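Local structure of nodulation fucosyltransferase NodZ (Bradyrhizobium sp., 2HHC) at residues 294-300 and 312-317. The protein is a nodulation fucosyltransferase of the GT-B clan, built from two sheet-and-helix halves. Numbering follows the deposited sequence. Where two conformers were deposited one is given.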
loop_
_atom_site.group_PDB
_atom_site.type_symbol
_atom_site.label_atom_id
_atom_site.label_comp_id
_atom_site.label_asym_id
_atom_site.label_seq_id
_atom_site.Cartn_x
_atom_site.Cartn_y
_atom_site.Cartn_z
ATOM N N ARG A 294 -1.595 9.552 -4.328
ATOM C CA ARG A 294 -0.612 10.608 -4.299
ATOM C C ARG A 294 0.291 10.592 -5.541
ATOM O O ARG A 294 0.649 11.636 -6.078
ATOM C CB ARG A 294 0.226 10.539 -3.013
ATOM C CG ARG A 294 1.421 11.468 -2.942
ATOM C CD ARG A 294 1.042 12.941 -3.010
ATOM N NE ARG A 294 2.194 13.856 -3.024
ATOM C CZ ARG A 294 2.929 14.145 -4.105
ATOM N NH1 ARG A 294 2.655 13.593 -5.275
ATOM N NH2 ARG A 294 3.939 15.000 -4.015
ATOM N N LEU A 295 0.705 9.402 -5.968
ATOM C CA LEU A 295 1.535 9.270 -7.188
ATOM C C LEU A 295 0.828 9.691 -8.468
ATOM O O LEU A 295 1.502 10.192 -9.422
ATOM C CB LEU A 295 1.996 7.813 -7.318
ATOM C CG LEU A 295 3.010 7.389 -6.242
ATOM C CD1 LEU A 295 3.194 5.842 -6.346
ATOM C CD2 LEU A 295 4.279 8.172 -6.185
ATOM N N LEU A 296 -0.469 9.475 -8.546
ATOM C CA LEU A 296 -1.213 9.658 -9.823
ATOM C C LEU A 296 -2.162 10.850 -9.946
ATOM O O LEU A 296 -2.363 11.342 -11.059
ATOM C CB LEU A 296 -1.969 8.388 -10.199
ATOM C CG LEU A 296 -1.162 7.129 -10.560
ATOM C CD1 LEU A 296 -2.127 5.971 -10.898
ATOM C CD2 LEU A 296 -0.292 7.431 -11.707
ATOM N N VAL A 297 -2.767 11.278 -8.863
ATOM C CA VAL A 297 -3.861 12.247 -8.924
ATOM C C VAL A 297 -3.353 13.655 -9.089
ATOM O O VAL A 297 -2.305 14.015 -8.541
ATOM C CB VAL A 297 -4.681 12.142 -7.622
ATOM C CG1 VAL A 297 -5.680 13.264 -7.413
ATOM C CG2 VAL A 297 -5.366 10.765 -7.540
ATOM N N PRO A 298 -4.057 14.459 -9.901
ATOM C CA PRO A 298 -3.589 15.835 -10.139
ATOM C C PRO A 298 -3.379 16.741 -8.912
ATOM O O PRO A 298 -2.425 17.547 -8.875
ATOM C CB PRO A 298 -4.699 16.406 -11.025
ATOM C CG PRO A 298 -5.231 15.250 -11.758
ATOM C CD PRO A 298 -5.187 14.103 -10.769
ATOM N N ARG A 299 -4.270 16.645 -7.941
ATOM C CA ARG A 299 -4.197 17.533 -6.767
ATOM C C ARG A 299 -4.464 16.744 -5.483
ATOM O O ARG A 299 -5.376 15.920 -5.421
ATOM C CB ARG A 299 -5.235 18.652 -6.865
ATOM C CG ARG A 299 -5.042 19.633 -8.004
ATOM C CD ARG A 299 -6.441 19.894 -8.563
ATOM N NE ARG A 299 -6.730 21.269 -8.727
ATOM C CZ ARG A 299 -7.884 21.783 -9.158
ATOM N NH1 ARG A 299 -8.935 21.042 -9.470
ATOM N NH2 ARG A 299 -7.964 23.076 -9.283
ATOM N N ILE A 300 -3.702 17.069 -4.453
ATOM C CA ILE A 300 -3.766 16.406 -3.171
ATOM C C ILE A 300 -4.013 17.480 -2.105
ATOM O O ILE A 300 -3.375 18.544 -2.119
ATOM C CB ILE A 300 -2.446 15.681 -2.888
ATOM C CG1 ILE A 300 -2.178 14.603 -3.965
ATOM C CG2 ILE A 300 -2.497 15.035 -1.512
ATOM C CD1 ILE A 300 -1.295 15.099 -5.123
ATOM N N THR A 312 -3.158 22.275 3.246
ATOM C CA THR A 312 -2.337 22.616 2.103
ATOM C C THR A 312 -2.788 21.825 0.884
ATOM O O THR A 312 -3.486 20.808 1.011
ATOM C CB THR A 312 -0.840 22.406 2.394
ATOM O OG1 THR A 312 -0.061 23.077 1.393
ATOM C CG2 THR A 312 -0.468 20.942 2.423
ATOM N N MET A 313 -2.441 22.340 -0.283
ATOM C CA MET A 313 -2.744 21.668 -1.529
ATOM C C MET A 313 -1.466 21.518 -2.314
ATOM O O MET A 313 -0.652 22.442 -2.393
ATOM C CB MET A 313 -3.761 22.473 -2.320
ATOM C CG MET A 313 -4.879 21.654 -2.862
ATOM S SD MET A 313 -5.394 22.043 -4.509
ATOM C CE MET A 313 -3.893 21.750 -5.453
ATOM N N ILE A 314 -1.305 20.334 -2.899
ATOM C CA ILE A 314 -0.136 19.974 -3.640
ATOM C C ILE A 314 -0.568 19.618 -5.064
ATOM O O ILE A 314 -1.442 18.773 -5.269
ATOM C CB ILE A 314 0.563 18.774 -2.967
ATOM C CG1 ILE A 314 0.883 19.136 -1.507
ATOM C CG2 ILE A 314 1.786 18.349 -3.743
ATOM C CD1 ILE A 314 1.490 17.989 -0.708
ATOM N N ASP A 315 0.021 20.309 -6.033
ATOM C CA ASP A 315 -0.161 20.018 -7.447
ATOM C C ASP A 315 0.854 18.969 -7.800
ATOM O O ASP A 315 2.027 19.109 -7.485
ATOM C CB ASP A 315 0.114 21.264 -8.305
ATOM C CG ASP A 315 -0.928 22.325 -8.123
ATOM O OD1 ASP A 315 -2.113 22.029 -8.358
ATOM O OD2 ASP A 315 -0.569 23.454 -7.737
ATOM N N ASN A 316 0.413 17.939 -8.498
ATOM C CA ASN A 316 1.254 16.803 -8.824
ATOM C C ASN A 316 2.063 17.069 -10.056
ATOM O O ASN A 316 1.478 17.306 -11.136
ATOM C CB ASN A 316 0.400 15.597 -9.061
ATOM C CG ASN A 316 1.140 14.308 -8.907
ATOM O OD1 ASN A 316 2.364 14.285 -8.822
ATOM N ND2 ASN A 316 0.389 13.217 -8.849
ATOM N N PRO A 317 3.421 17.029 -10.084
ATOM C CA PRO A 317 4.359 16.629 -9.006
ATOM C C PRO A 317 4.355 17.561 -7.802
ATOM O O PRO A 317 4.076 17.077 -6.692
ATOM C CB PRO A 317 5.719 16.747 -9.717
ATOM C CG PRO A 317 5.483 17.769 -10.811
ATOM C CD PRO A 317 4.030 17.697 -11.218
#
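Ile300 and Ile314 exchange two backbone hydrogen bonds, Ile300 N to Ile314 O at 2.9 Å and Ile314 N to Ile300 O at 2.8 Å, which makes them an antiparallel hydrogen-bonded pair. Arg299 faces Asp315 in the adjoining non-hydrogen-bonded pair. Past the bridges, Asn316 N still reaches Pro298 O, so the pairing runs on into the turn that links helix 291-296 to strand 299-303. The cis peptide bond before Pro317 follows directly.

Asn316 fills the bend between helix end and strand. With CG anti to the backbone N (chi1 -159°), its amide turns toward the carbonyls there. ND2 donates to Val297 O at 2.8 Å; this acceptor lies in the amide plane, whereas the nitrogen sits above the carbonyl plane of Val297. A weak bond of 3.3 Å joins ND2 to Leu295 O, which also accepts from Arg142. The guanidinium of Arg294 stands almost perpendicular to the Asn316 amide; its NH2 makes a weak bond to Pro317 O, and Ile314 CG2 lies over one of its faces, 4.0 Å from NH2.

Ile300 and Ile314 point to the same face of the sheet, their CB atoms 4.3 Å apart. On the face of Arg299 and Asp315, in the conformer given, Met313 places CE 3.5 Å from Arg299 CG; the side chain was modelled in two positions, so this touch is tentative. Here Asp315 runs beside the arginine without a salt bridge, while the guanidinium bonds Ser212 O and makes a cation-pi contact with Tyr213.

The contact thus joins the hairpin of strands 299-303 and 311-315, at the border of the second sheet of this GT-B fold, to the preceding helix. One good and one weak bond from the same amide nitrogen tie Asn316 to the helix exit and should restrict its rotation, whereas the arginine-aspartate pair contributes at most a longer-range attraction.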